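Local coordinates for protein alpha-toxin (Clostridium novyi, PDB 2VK9) that is a large clostridial toxin of the TcdA/TcdB family, whose catalytic domain belongs to the GT-A clan, at residues Ala96-Ser101 with Asn124-Ile129; Tyr117-Met122 with Phe287-Asn292; Ile129-Asp134 with Ile232-Thr237; Glu242-Asn247 with Ile272-Lys277; Gly279-Asp284 with Phe388-Asn393. All coordinates share one frame; numbering follows the deposited sequence.

In the fold
All five contacts lie in the catalytic domain, around one mixed sheet with strand order 237-238, 128-133, 99-103, 280-283, 382-391, 371-376. Contacts 3 and 1 are adjacent parallel pairings that share strand 128-133; contact 5, antiparallel, follows beyond the 99-103/280-283 pairing, whose two strands join it to contact 1, about 10 Å away between centres. Contact 2 packs helix 111-123, the crossover between the strands of contact 1, against the loop after strand 280-283. Contact 4 sets a loop on helix 263-278, about 25 Å from contact 2 between centres. Along the chain, contact 1 closes before contacts 3, 4 and 5 open. Together they tie the alpha/beta core of a GT-A fold.

Contact 1. Residues Ala96-Ser101 with Asn124-Ile129; sequences ASKNLS and NKDYNI
K98 and Y127 make the dense part of this contact, packed just ahead of the parallel strand pairing. The lysine CB stands over one face of the phenol ring, 4.1 Å from the Y127 centroid in a CH-pi contact, and the two side chains cross at about a right angle. L100 N lies at the edge of the same ring. Two backbone bonds, N128 N to K98 O and L100 N to N128 O, both 2.9 Å, set N99 beside N128 and L100 beside I129. L100 and I129 run side by side in the same direction, L100 CD2 4.0 Å from I129 CG1.

The polar side is looser. Extended beyond CG, K98 brings NZ to D126 OD2 (3.2 Å), a salt bridge on the anti side of the carboxylate and 35° out of its plane; the ammonium is shared with D362. N99 OD1 merely grazes N128 CB at 3.8 Å. A water donates to both S101 OG and N128 O.

The pairing joins the two strands of the beta-alpha-beta unit 99-103, 111-123, 128-133. L100 packs on W120 of the connecting helix and on V281 and C283 of the next strand, while Y127 OH bonds to G361 O in a loop.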
# COMPACT_ATOMS: atom_id res chain seq x y z
N ALA A 96 12.94 -8.94 -13.48
CA ALA A 96 11.51 -8.65 -13.45
C ALA A 96 11.00 -8.44 -14.86
O ALA A 96 11.71 -7.88 -15.69
CB ALA A 96 11.26 -7.43 -12.63
N SER A 97 9.78 -8.90 -15.12
CA SER A 97 9.13 -8.65 -16.41
C SER A 97 9.18 -7.17 -16.74
O SER A 97 9.09 -6.33 -15.84
CB SER A 97 7.68 -9.12 -16.40
OG SER A 97 7.59 -10.51 -16.12
N LYS A 98 9.32 -6.84 -18.02
CA LYS A 98 9.39 -5.44 -18.43
C LYS A 98 8.01 -4.86 -18.69
O LYS A 98 7.66 -4.46 -19.80
CB LYS A 98 10.36 -5.26 -19.58
CG LYS A 98 11.78 -5.40 -19.06
CD LYS A 98 12.80 -5.06 -20.06
CE LYS A 98 14.16 -5.25 -19.47
NZ LYS A 98 15.18 -4.60 -20.33
N ASN A 99 7.25 -4.83 -17.60
CA ASN A 99 5.98 -4.18 -17.54
C ASN A 99 6.07 -3.09 -16.51
O ASN A 99 6.58 -3.31 -15.42
CB ASN A 99 4.92 -5.19 -17.13
CG ASN A 99 4.73 -6.26 -18.16
OD1 ASN A 99 4.68 -5.99 -19.36
ND2 ASN A 99 4.62 -7.50 -17.70
N LEU A 100 5.59 -1.91 -16.87
CA LEU A 100 5.46 -0.83 -15.91
C LEU A 100 4.00 -0.43 -15.86
O LEU A 100 3.42 -0.09 -16.88
CB LEU A 100 6.34 0.35 -16.32
CG LEU A 100 6.27 1.65 -15.53
CD1 LEU A 100 6.67 1.43 -14.09
CD2 LEU A 100 7.17 2.69 -16.17
N SER A 101 3.41 -0.48 -14.67
CA SER A 101 1.98 -0.24 -14.57
C SER A 101 1.65 0.91 -13.66
O SER A 101 2.28 1.08 -12.62
CB SER A 101 1.25 -1.48 -14.10
OG SER A 101 1.37 -2.53 -15.05
N ASN A 124 12.00 4.88 -20.46
CA ASN A 124 11.87 3.43 -20.35
C ASN A 124 11.17 2.85 -21.57
O ASN A 124 10.12 2.23 -21.46
CB ASN A 124 11.11 3.05 -19.08
CG ASN A 124 11.84 3.49 -17.82
OD1 ASN A 124 12.81 2.87 -17.40
ND2 ASN A 124 11.36 4.57 -17.22
N LYS A 125 11.77 3.05 -22.74
CA LYS A 125 11.18 2.61 -24.00
C LYS A 125 11.27 1.11 -24.20
O LYS A 125 10.64 0.56 -25.10
CB LYS A 125 11.82 3.33 -25.18
CG LYS A 125 11.45 4.79 -25.28
CD LYS A 125 12.23 5.44 -26.40
CE LYS A 125 12.33 6.95 -26.19
NZ LYS A 125 13.38 7.52 -27.08
N ASP A 126 12.05 0.45 -23.36
CA ASP A 126 12.16 -1.01 -23.36
C ASP A 126 11.12 -1.69 -22.46
O ASP A 126 11.17 -2.90 -22.25
CB ASP A 126 13.58 -1.43 -22.93
CG ASP A 126 13.98 -0.86 -21.57
OD1 ASP A 126 13.42 0.18 -21.14
OD2 ASP A 126 14.88 -1.45 -20.92
N TYR A 127 10.17 -0.91 -21.94
CA TYR A 127 9.07 -1.43 -21.13
C TYR A 127 7.73 -1.34 -21.86
O TYR A 127 7.52 -0.44 -22.67
CB TYR A 127 8.99 -0.66 -19.81
CG TYR A 127 9.96 -1.16 -18.75
CD1 TYR A 127 11.33 -0.91 -18.84
CD2 TYR A 127 9.50 -1.90 -17.66
CE1 TYR A 127 12.22 -1.38 -17.87
CE2 TYR A 127 10.38 -2.38 -16.69
CZ TYR A 127 11.73 -2.12 -16.80
OH TYR A 127 12.60 -2.59 -15.85
N ASN A 128 6.83 -2.28 -21.59
CA ASN A 128 5.44 -2.11 -21.93
C ASN A 128 4.83 -1.35 -20.77
O ASN A 128 4.76 -1.86 -19.64
CB ASN A 128 4.73 -3.44 -22.15
CG ASN A 128 5.21 -4.17 -23.40
OD1 ASN A 128 5.74 -3.56 -24.31
ND2 ASN A 128 5.02 -5.48 -23.43
N ILE A 129 4.42 -0.11 -21.05
CA ILE A 129 3.90 0.78 -20.04
C ILE A 129 2.39 0.86 -20.18
O ILE A 129 1.87 1.09 -21.27
CB ILE A 129 4.55 2.16 -20.13
CG1 ILE A 129 6.05 2.04 -19.91
CG2 ILE A 129 3.97 3.07 -19.07
CD1 ILE A 129 6.83 3.30 -20.13
O HOH W 1 2.11 -2.65 -17.91

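Contact 2. Residues Tyr117-Met122 with Phe287-Asn292; sequences YNMWKM and FLPGVN
W120 lays the flat of its indole against P289, and M119, one residue earlier on the helix, closes over the proline from the side. With W120 CG anti to the carbonyl carbon (chi1 -78°), the ring reaches across to the loop; ring and proline point in opposite senses as they overlap. P289 CD sits over the five-membered ring, 3.6 Å from its centroid in a CH-pi contact. At the ring edge, W120 NE1 donates to F287 O over 3.1 Å. The acceptor lies close to the indole plane, but the donor stands above the carbonyl plane, 49° out of it, so the indole is aligned and the carbonyl is not.

The M119 chi1 of -178°, with CG opposite the backbone N, puts CG 3.5 Å from P289 CG and 3.6 Å from L288 CD2; the bends at chi2 and chi3 come only after CG. The M119 and P289 side chains cross at about a right angle. L288 CB leads away from the helix, yet the branch ending in CD2 turns back to meet M119.

F102 also meets the W120 ring, and C283 SG touches W120 CZ2. In this buried interface, the one polar side-chain atom of the tryptophan is satisfied by a backbone oxygen, and the rest is apolar packing, plus the indole lying against the L288-P289 peptide: a donor at the ring edge fixes the indole while the proline fills its face.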
# COMPACT_ATOMS: atom_id res chain seq x y z
N TYR A 117 3.66 10.69 -16.23
CA TYR A 117 3.49 9.47 -16.99
C TYR A 117 4.35 9.50 -18.23
O TYR A 117 4.97 8.51 -18.61
CB TYR A 117 2.02 9.35 -17.38
CG TYR A 117 1.62 8.09 -18.10
CD1 TYR A 117 1.84 6.84 -17.53
CD2 TYR A 117 0.97 8.16 -19.32
CE1 TYR A 117 1.43 5.69 -18.18
CE2 TYR A 117 0.57 7.04 -19.97
CZ TYR A 117 0.79 5.80 -19.41
OH TYR A 117 0.37 4.69 -20.09
N ASN A 118 4.39 10.68 -18.86
CA ASN A 118 5.21 10.91 -20.03
C ASN A 118 6.70 10.80 -19.70
O ASN A 118 7.51 10.39 -20.54
CB ASN A 118 4.91 12.29 -20.60
CG ASN A 118 5.62 12.54 -21.90
OD1 ASN A 118 5.40 11.82 -22.88
ND2 ASN A 118 6.49 13.55 -21.93
N MET A 119 7.05 11.18 -18.48
CA MET A 119 8.42 11.17 -18.03
C MET A 119 8.91 9.71 -17.95
O MET A 119 9.98 9.38 -18.46
CB MET A 119 8.50 11.86 -16.67
CG MET A 119 9.88 11.98 -16.07
SD MET A 119 10.85 13.33 -16.74
CE MET A 119 9.58 14.58 -16.88
N TRP A 120 8.09 8.86 -17.35
CA TRP A 120 8.31 7.43 -17.34
C TRP A 120 8.42 6.85 -18.75
O TRP A 120 9.31 6.04 -19.02
CB TRP A 120 7.19 6.74 -16.57
CG TRP A 120 7.36 6.86 -15.11
CD1 TRP A 120 6.65 7.66 -14.26
CD2 TRP A 120 8.32 6.17 -14.30
NE1 TRP A 120 7.10 7.50 -12.98
CE2 TRP A 120 8.12 6.58 -12.97
CE3 TRP A 120 9.32 5.23 -14.57
CZ2 TRP A 120 8.88 6.10 -11.92
CZ3 TRP A 120 10.08 4.75 -13.52
CH2 TRP A 120 9.86 5.19 -12.21
N LYS A 121 7.53 7.29 -19.63
CA LYS A 121 7.52 6.87 -21.03
C LYS A 121 8.80 7.25 -21.76
O LYS A 121 9.31 6.47 -22.57
CB LYS A 121 6.32 7.47 -21.75
CG LYS A 121 5.08 6.60 -21.71
CD LYS A 121 3.96 7.24 -22.51
CE LYS A 121 2.81 6.29 -22.65
NZ LYS A 121 1.62 6.96 -23.22
N MET A 122 9.30 8.45 -21.48
CA MET A 122 10.50 8.95 -22.15
C MET A 122 11.76 8.16 -21.84
O MET A 122 12.63 8.03 -22.70
CB MET A 122 10.72 10.41 -21.81
CG MET A 122 9.93 11.40 -22.66
SD MET A 122 10.06 13.07 -21.94
CE MET A 122 11.80 13.41 -22.20
N PHE A 287 5.35 9.47 -8.30
CA PHE A 287 6.78 9.25 -8.38
C PHE A 287 7.23 9.48 -9.81
O PHE A 287 6.42 9.52 -10.73
CB PHE A 287 7.13 7.84 -7.94
CG PHE A 287 6.99 7.61 -6.45
CD1 PHE A 287 6.36 8.54 -5.63
CD2 PHE A 287 7.47 6.44 -5.88
CE1 PHE A 287 6.23 8.32 -4.26
CE2 PHE A 287 7.33 6.20 -4.51
CZ PHE A 287 6.71 7.14 -3.70
N LEU A 288 8.54 9.65 -9.97
CA LEU A 288 9.12 9.90 -11.27
C LEU A 288 10.31 8.99 -11.38
O LEU A 288 10.75 8.44 -10.37
CB LEU A 288 9.55 11.36 -11.38
CG LEU A 288 8.41 12.35 -11.64
CD1 LEU A 288 8.87 13.77 -11.40
CD2 LEU A 288 7.90 12.21 -13.06
N PRO A 289 10.83 8.79 -12.60
CA PRO A 289 12.07 8.03 -12.75
C PRO A 289 13.18 8.53 -11.84
O PRO A 289 13.22 9.71 -11.51
CB PRO A 289 12.44 8.23 -14.23
CG PRO A 289 11.47 9.19 -14.78
CD PRO A 289 10.28 9.20 -13.90
N GLY A 290 14.07 7.62 -11.45
CA GLY A 290 15.15 7.93 -10.52
C GLY A 290 16.13 8.97 -11.03
O GLY A 290 16.56 8.92 -12.18
N VAL A 291 16.46 9.94 -10.17
CA VAL A 291 17.44 10.97 -10.50
C VAL A 291 18.79 10.67 -9.88
O VAL A 291 18.88 10.18 -8.74
CB VAL A 291 16.98 12.41 -10.10
CG1 VAL A 291 15.60 12.73 -10.67
CG2 VAL A 291 16.96 12.56 -8.61
N ASN A 292 19.84 10.96 -10.63
CA ASN A 292 21.21 10.75 -10.19
C ASN A 292 21.67 11.84 -9.20
O ASN A 292 22.49 12.70 -9.56
CB ASN A 292 22.11 10.73 -11.41
CG ASN A 292 23.36 9.94 -11.19
OD1 ASN A 292 23.96 9.96 -10.11
ND2 ASN A 292 23.79 9.22 -12.23

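Contact 3. Residues Ile129-Asp134 with Ile232-Thr237; sequences IRLFYD and IAIGAT
L131 and Y133 bracket T237 through two backbone bonds, T237 N to L131 O (2.8 Å) and Y133 N to T237 O (3.0 Å). They set F132 beside T237 as a parallel bridge. T237 lays its hydroxyl obliquely against the F132 ring. Y133 CG stands between its backbone N and carbonyl carbon (chi1 84°), which brings CD1 to 3.4 Å from A236 CB. L131 CD2 meets I234 CD1 at 3.6 Å.

The next shell places these groups. G235 ends the helix in a Schellman motif, with positive phi, and swings the chain from the helix into the strand. A water linked to L131 N (2.9 Å) and G235 O (2.8 Å) bridges the turn and the strand. Y133 OH is held by N228 OD1.

Strand 128-133 lies between 99-103 and the outermost strand 237-238. L131 is flanked by Y117 of helix 111-123, and helix 217-234 delivers the chain to the sheet edge.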
# COMPACT_ATOMS: atom_id res chain seq x y z
N ILE A 129 4.42 -0.11 -21.05
CA ILE A 129 3.90 0.78 -20.04
C ILE A 129 2.39 0.86 -20.18
O ILE A 129 1.87 1.09 -21.27
CB ILE A 129 4.55 2.16 -20.13
CG1 ILE A 129 6.05 2.04 -19.91
CG2 ILE A 129 3.97 3.07 -19.07
CD1 ILE A 129 6.83 3.30 -20.13
N ARG A 130 1.69 0.64 -19.07
CA ARG A 130 0.24 0.69 -19.10
C ARG A 130 -0.27 1.54 -17.96
O ARG A 130 0.34 1.62 -16.91
CB ARG A 130 -0.37 -0.70 -18.98
CG ARG A 130 -0.25 -1.61 -20.19
CD ARG A 130 -0.72 -3.00 -19.77
NE ARG A 130 -0.34 -4.07 -20.70
CZ ARG A 130 0.83 -4.70 -20.70
NH1 ARG A 130 1.79 -4.38 -19.84
NH2 ARG A 130 1.05 -5.66 -21.58
N LEU A 131 -1.41 2.17 -18.21
CA LEU A 131 -2.10 2.96 -17.22
C LEU A 131 -3.50 2.39 -17.12
O LEU A 131 -4.25 2.35 -18.09
CB LEU A 131 -2.11 4.43 -17.66
CG LEU A 131 -2.86 5.52 -16.90
CD1 LEU A 131 -2.65 5.40 -15.41
CD2 LEU A 131 -2.29 6.83 -17.36
N PHE A 132 -3.85 1.91 -15.94
CA PHE A 132 -5.08 1.18 -15.77
C PHE A 132 -6.12 2.09 -15.18
O PHE A 132 -5.83 2.86 -14.28
CB PHE A 132 -4.84 -0.03 -14.88
CG PHE A 132 -4.08 -1.12 -15.56
CD1 PHE A 132 -2.70 -1.21 -15.42
CD2 PHE A 132 -4.73 -2.05 -16.36
CE1 PHE A 132 -1.98 -2.23 -16.06
CE2 PHE A 132 -4.02 -3.07 -17.00
CZ PHE A 132 -2.65 -3.16 -16.85
N TYR A 133 -7.33 2.00 -15.71
CA TYR A 133 -8.45 2.74 -15.15
C TYR A 133 -9.73 1.93 -15.27
O TYR A 133 -9.76 0.89 -15.94
CB TYR A 133 -8.58 4.08 -15.84
CG TYR A 133 -9.36 4.08 -17.14
CD1 TYR A 133 -8.88 3.41 -18.27
CD2 TYR A 133 -10.56 4.79 -17.25
CE1 TYR A 133 -9.58 3.44 -19.46
CE2 TYR A 133 -11.27 4.82 -18.44
CZ TYR A 133 -10.78 4.14 -19.55
OH TYR A 133 -11.48 4.17 -20.74
N ASP A 134 -10.77 2.39 -14.61
CA ASP A 134 -12.04 1.70 -14.61
C ASP A 134 -13.09 2.57 -15.29
O ASP A 134 -13.70 3.47 -14.68
CB ASP A 134 -12.44 1.33 -13.19
CG ASP A 134 -13.67 0.46 -13.14
OD1 ASP A 134 -14.45 0.45 -14.11
OD2 ASP A 134 -13.85 -0.23 -12.12
N ILE A 232 -9.00 7.83 -22.81
CA ILE A 232 -8.79 7.36 -24.19
C ILE A 232 -7.60 8.05 -24.85
O ILE A 232 -6.83 7.41 -25.55
CB ILE A 232 -10.03 7.54 -25.10
CG1 ILE A 232 -11.12 6.53 -24.74
CG2 ILE A 232 -9.67 7.32 -26.56
CD1 ILE A 232 -12.52 7.04 -25.02
N ALA A 233 -7.47 9.35 -24.61
CA ALA A 233 -6.43 10.16 -25.24
C ALA A 233 -5.02 9.79 -24.79
O ALA A 233 -4.07 9.98 -25.54
CB ALA A 233 -6.68 11.62 -24.98
N ILE A 234 -4.88 9.28 -23.57
CA ILE A 234 -3.57 8.88 -23.04
C ILE A 234 -3.31 7.40 -23.29
O ILE A 234 -2.22 6.90 -23.06
CB ILE A 234 -3.41 9.20 -21.54
CG1 ILE A 234 -4.52 8.53 -20.73
CG2 ILE A 234 -3.42 10.68 -21.32
CD1 ILE A 234 -4.53 8.88 -19.28
N GLY A 235 -4.34 6.71 -23.78
CA GLY A 235 -4.24 5.31 -24.16
C GLY A 235 -4.27 4.43 -22.94
O GLY A 235 -3.52 3.47 -22.85
N ALA A 236 -5.13 4.78 -21.99
CA ALA A 236 -5.31 3.99 -20.79
C ALA A 236 -6.00 2.69 -21.12
O ALA A 236 -6.79 2.62 -22.06
CB ALA A 236 -6.12 4.76 -19.79
N THR A 237 -5.68 1.64 -20.37
CA THR A 237 -6.34 0.37 -20.58
C THR A 237 -7.46 0.23 -19.55
O THR A 237 -7.27 0.54 -18.37
CB THR A 237 -5.34 -0.84 -20.56
OG1 THR A 237 -4.86 -1.06 -19.24
CG2 THR A 237 -4.13 -0.57 -21.44
O HOH W 2 -2.27 1.83 -20.92

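Contact 4. Residues Glu242-Asn247 with Ile272-Lys277; sequences ENILTN and IAILKK
I244 and A273 form the centre of this contact, in which a loop that makes an inverse gamma turn at N243 rests on helix 263-278 in the GT-A fold. The loop has no regular secondary structure here and is held to the helix by side-chain packing rather than by paired backbones.

The I244 side chain can be followed outward. Its CB branches to CG2 and CG1. CG2, anti to the backbone N, goes to the helix, where it lies 3.7 Å from A273 CB and 3.8 Å from I274 CD1. CG1 is anti to the carbonyl carbon (chi1 -68°) and carries the chain on to its tip, CD1, which also reaches I274 CD1 at 3.8 Å. The same tip touches the F132 ring from strand 128-133, so the isoleucine fills the angle between helix and sheet. I274 CB leads away from the loop, but its CD1 returns to meet both branches of I244.

A273 CB has a second neighbour in L245, whose CD2 comes to 3.9 Å from it, and L249 of helix 247-259 packs against the same alanine. Farther along the helix, the exposed K277 bends at chi2 and lies alongside the loop backbone. Its aliphatic part makes the touch, K277 CD standing 3.4 Å from N243 O.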
# COMPACT_ATOMS: atom_id res chain seq x y z
N GLU A 242 -10.36 -6.78 -19.27
CA GLU A 242 -9.30 -7.76 -19.05
C GLU A 242 -9.67 -8.57 -17.82
O GLU A 242 -10.40 -8.09 -16.95
CB GLU A 242 -7.95 -7.08 -18.78
CG GLU A 242 -7.77 -5.68 -19.35
CD GLU A 242 -7.36 -5.70 -20.80
OE1 GLU A 242 -6.27 -6.25 -21.10
OE2 GLU A 242 -8.12 -5.16 -21.65
N ASN A 243 -9.18 -9.80 -17.71
CA ASN A 243 -9.40 -10.56 -16.50
C ASN A 243 -8.34 -10.26 -15.48
O ASN A 243 -7.41 -11.04 -15.28
CB ASN A 243 -9.52 -12.05 -16.79
CG ASN A 243 -10.91 -12.42 -17.15
OD1 ASN A 243 -11.75 -12.62 -16.26
ND2 ASN A 243 -11.21 -12.48 -18.45
N ILE A 244 -8.46 -9.11 -14.84
CA ILE A 244 -7.49 -8.72 -13.86
C ILE A 244 -8.05 -9.03 -12.49
O ILE A 244 -7.42 -9.74 -11.71
CB ILE A 244 -7.10 -7.24 -14.00
CG1 ILE A 244 -6.33 -7.03 -15.30
CG2 ILE A 244 -6.25 -6.80 -12.82
CD1 ILE A 244 -6.25 -5.59 -15.74
N LEU A 245 -9.25 -8.52 -12.21
CA LEU A 245 -9.92 -8.74 -10.94
C LEU A 245 -10.82 -9.95 -10.98
O LEU A 245 -11.70 -10.06 -11.84
CB LEU A 245 -10.72 -7.51 -10.52
CG LEU A 245 -9.91 -6.32 -10.03
CD1 LEU A 245 -10.77 -5.10 -10.02
CD2 LEU A 245 -9.30 -6.60 -8.65
N THR A 246 -10.62 -10.86 -10.03
CA THR A 246 -11.36 -12.11 -9.97
C THR A 246 -11.68 -12.55 -8.54
O THR A 246 -10.92 -12.28 -7.60
CB THR A 246 -10.60 -13.23 -10.72
OG1 THR A 246 -11.53 -14.23 -11.17
CG2 THR A 246 -9.49 -13.87 -9.83
N ASN A 247 -12.82 -13.22 -8.38
CA ASN A 247 -13.18 -13.87 -7.12
C ASN A 247 -13.16 -12.90 -5.95
O ASN A 247 -13.86 -11.86 -5.97
CB ASN A 247 -12.26 -15.07 -6.86
CG ASN A 247 -12.33 -16.11 -7.96
OD1 ASN A 247 -13.41 -16.53 -8.37
ND2 ASN A 247 -11.16 -16.53 -8.45
N ILE A 272 -2.40 -5.21 -6.65
CA ILE A 272 -1.99 -6.56 -6.36
C ILE A 272 -2.41 -7.48 -7.50
O ILE A 272 -1.61 -8.29 -7.98
CB ILE A 272 -2.55 -7.00 -5.00
CG1 ILE A 272 -1.88 -6.20 -3.89
CG2 ILE A 272 -2.33 -8.48 -4.78
CD1 ILE A 272 -2.50 -6.41 -2.51
N ALA A 273 -3.66 -7.34 -7.94
CA ALA A 273 -4.16 -8.10 -9.06
C ALA A 273 -3.34 -7.83 -10.34
O ALA A 273 -3.03 -8.77 -11.07
CB ALA A 273 -5.65 -7.83 -9.28
N ILE A 274 -2.97 -6.58 -10.58
CA ILE A 274 -2.16 -6.24 -11.76
C ILE A 274 -0.86 -7.03 -11.73
O ILE A 274 -0.50 -7.72 -12.69
CB ILE A 274 -1.83 -4.73 -11.87
CG1 ILE A 274 -3.09 -3.87 -12.00
CG2 ILE A 274 -0.88 -4.46 -13.02
CD1 ILE A 274 -3.78 -3.97 -13.33
N LEU A 275 -0.14 -6.93 -10.61
CA LEU A 275 1.12 -7.66 -10.47
C LEU A 275 0.96 -9.17 -10.61
O LEU A 275 1.82 -9.82 -11.19
CB LEU A 275 1.82 -7.32 -9.16
CG LEU A 275 2.29 -5.88 -9.02
CD1 LEU A 275 2.61 -5.59 -7.57
CD2 LEU A 275 3.49 -5.61 -9.91
N LYS A 276 -0.14 -9.74 -10.11
CA LYS A 276 -0.33 -11.17 -10.28
C LYS A 276 -0.67 -11.56 -11.72
O LYS A 276 -0.47 -12.70 -12.12
CB LYS A 276 -1.34 -11.76 -9.32
CG LYS A 276 -0.99 -13.21 -8.99
CD LYS A 276 -2.20 -14.02 -8.67
CE LYS A 276 -1.81 -15.40 -8.10
NZ LYS A 276 -2.87 -15.98 -7.16
N LYS A 277 -1.17 -10.62 -12.50
CA LYS A 277 -1.46 -10.88 -13.89
C LYS A 277 -0.21 -10.65 -14.75
O LYS A 277 0.22 -11.56 -15.43
CB LYS A 277 -2.64 -10.03 -14.35
CG LYS A 277 -2.97 -10.13 -15.83
CD LYS A 277 -4.11 -11.04 -16.11
CE LYS A 277 -4.37 -11.10 -17.61
NZ LYS A 277 -4.70 -12.52 -18.05

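Contact 5. Residues Gly279-Asp284 with Phe388-Asn393; sequences GGVYCD and FIISNN
Y282 and I389 share a hydrogen-bonded antiparallel pair, with Y282 N to I389 O at 2.8 Å and I389 N to Y282 O at 3.0 Å. G280 and S391 form the second such pair: S391 N reaches G280 O at 3.0 Å, and G280 N reaches S391 O at 2.7 Å. V281 with I390 and C283 with F388 are the intervening non-hydrogen-bonded pairs. Strand 280-283 runs straight on to D284 and D286, which fit the DXD motif of GT-A folds.

Apolar contacts follow the two faces. V281 and I390 run alongside each other, V281 CG2 4.0 Å from I390 CG1. F388, its CG anti to the backbone N (chi1 -169°), turns its ring so that CE1 rests 3.7 Å from V281 CG1. On the other face Y282 CD2 meets I389 CD1 at 4.1 Å.

One contact is sulfur-aromatic: C283 SG sits in the plane of the F388 ring, at its edge, 5.1 Å from the centroid.

At the far end, S391 OG donates to N392 O, and N392 OD1 takes the N-H of S97. The chemistry implies a buried join of neighbouring strands, with V281, C283, F388 and I390 on an apolar face, Y282, I389 and S391 on a more mixed one, and four backbone bonds holding the two together.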
# COMPACT_ATOMS: atom_id res chain seq x y z
N GLY A 279 2.92 -9.02 -13.65
CA GLY A 279 4.20 -8.87 -12.97
C GLY A 279 4.89 -7.60 -13.44
O GLY A 279 4.33 -6.83 -14.21
N GLY A 280 6.13 -7.41 -12.98
CA GLY A 280 6.92 -6.25 -13.35
C GLY A 280 6.93 -5.19 -12.25
O GLY A 280 6.95 -5.51 -11.06
N VAL A 281 6.91 -3.93 -12.68
CA VAL A 281 6.96 -2.81 -11.77
C VAL A 281 5.59 -2.18 -11.69
O VAL A 281 4.92 -2.00 -12.71
CB VAL A 281 7.93 -1.73 -12.29
CG1 VAL A 281 8.07 -0.60 -11.29
CG2 VAL A 281 9.28 -2.34 -12.61
N TYR A 282 5.15 -1.87 -10.48
CA TYR A 282 4.01 -0.99 -10.29
C TYR A 282 4.51 0.32 -9.72
O TYR A 282 5.31 0.32 -8.79
CB TYR A 282 2.96 -1.56 -9.34
CG TYR A 282 2.02 -0.48 -8.89
CD1 TYR A 282 0.98 -0.04 -9.71
CD2 TYR A 282 2.21 0.17 -7.66
CE1 TYR A 282 0.13 0.99 -9.32
CE2 TYR A 282 1.36 1.21 -7.25
CZ TYR A 282 0.33 1.61 -8.09
OH TYR A 282 -0.50 2.64 -7.70
N CYS A 283 4.01 1.42 -10.24
CA CYS A 283 4.40 2.72 -9.73
C CYS A 283 3.22 3.66 -9.51
O CYS A 283 2.24 3.64 -10.24
CB CYS A 283 5.42 3.38 -10.65
SG CYS A 283 6.16 4.85 -9.93
N ASP A 284 3.35 4.47 -8.47
CA ASP A 284 2.41 5.52 -8.17
C ASP A 284 2.69 6.69 -9.09
O ASP A 284 3.86 7.03 -9.33
CB ASP A 284 2.63 5.95 -6.73
CG ASP A 284 1.38 6.46 -6.06
OD1 ASP A 284 1.06 7.67 -6.25
OD2 ASP A 284 0.74 5.65 -5.33
N PHE A 388 5.64 1.82 -4.83
CA PHE A 388 6.55 1.27 -5.83
C PHE A 388 6.84 -0.19 -5.47
O PHE A 388 7.43 -0.47 -4.42
CB PHE A 388 7.85 2.07 -5.86
CG PHE A 388 8.75 1.77 -7.02
CD1 PHE A 388 8.59 2.42 -8.24
CD2 PHE A 388 9.80 0.88 -6.88
CE1 PHE A 388 9.44 2.16 -9.31
CE2 PHE A 388 10.65 0.61 -7.95
CZ PHE A 388 10.47 1.25 -9.16
N ILE A 389 6.38 -1.10 -6.33
CA ILE A 389 6.47 -2.53 -6.08
C ILE A 389 7.04 -3.23 -7.30
O ILE A 389 6.59 -3.00 -8.42
CB ILE A 389 5.07 -3.14 -5.84
CG1 ILE A 389 4.26 -2.33 -4.83
CG2 ILE A 389 5.18 -4.60 -5.41
CD1 ILE A 389 2.78 -2.69 -4.83
N ILE A 390 8.04 -4.08 -7.09
CA ILE A 390 8.57 -4.89 -8.18
C ILE A 390 8.40 -6.35 -7.82
O ILE A 390 8.85 -6.77 -6.76
CB ILE A 390 10.05 -4.61 -8.44
CG1 ILE A 390 10.28 -3.14 -8.79
CG2 ILE A 390 10.55 -5.50 -9.57
CD1 ILE A 390 11.72 -2.71 -8.67
N SER A 391 7.76 -7.11 -8.70
CA SER A 391 7.56 -8.53 -8.49
C SER A 391 7.19 -9.21 -9.79
O SER A 391 6.43 -8.65 -10.56
CB SER A 391 6.42 -8.76 -7.51
OG SER A 391 6.01 -10.12 -7.49
N ASN A 392 7.72 -10.41 -10.02
CA ASN A 392 7.18 -11.31 -11.04
C ASN A 392 5.93 -12.01 -10.52
O ASN A 392 5.75 -12.09 -9.31
CB ASN A 392 8.24 -12.30 -11.51
CG ASN A 392 9.24 -11.65 -12.45
OD1 ASN A 392 8.86 -10.80 -13.24
ND2 ASN A 392 10.50 -12.02 -12.35
N ASN A 393 5.04 -12.47 -11.41
CA ASN A 393 3.76 -12.99 -10.90
C ASN A 393 3.85 -14.30 -10.12
O ASN A 393 2.95 -14.64 -9.36
CB ASN A 393 2.64 -13.01 -11.95
CG ASN A 393 2.97 -13.83 -13.16
OD1 ASN A 393 3.34 -15.00 -13.08
ND2 ASN A 393 2.79 -13.24 -14.32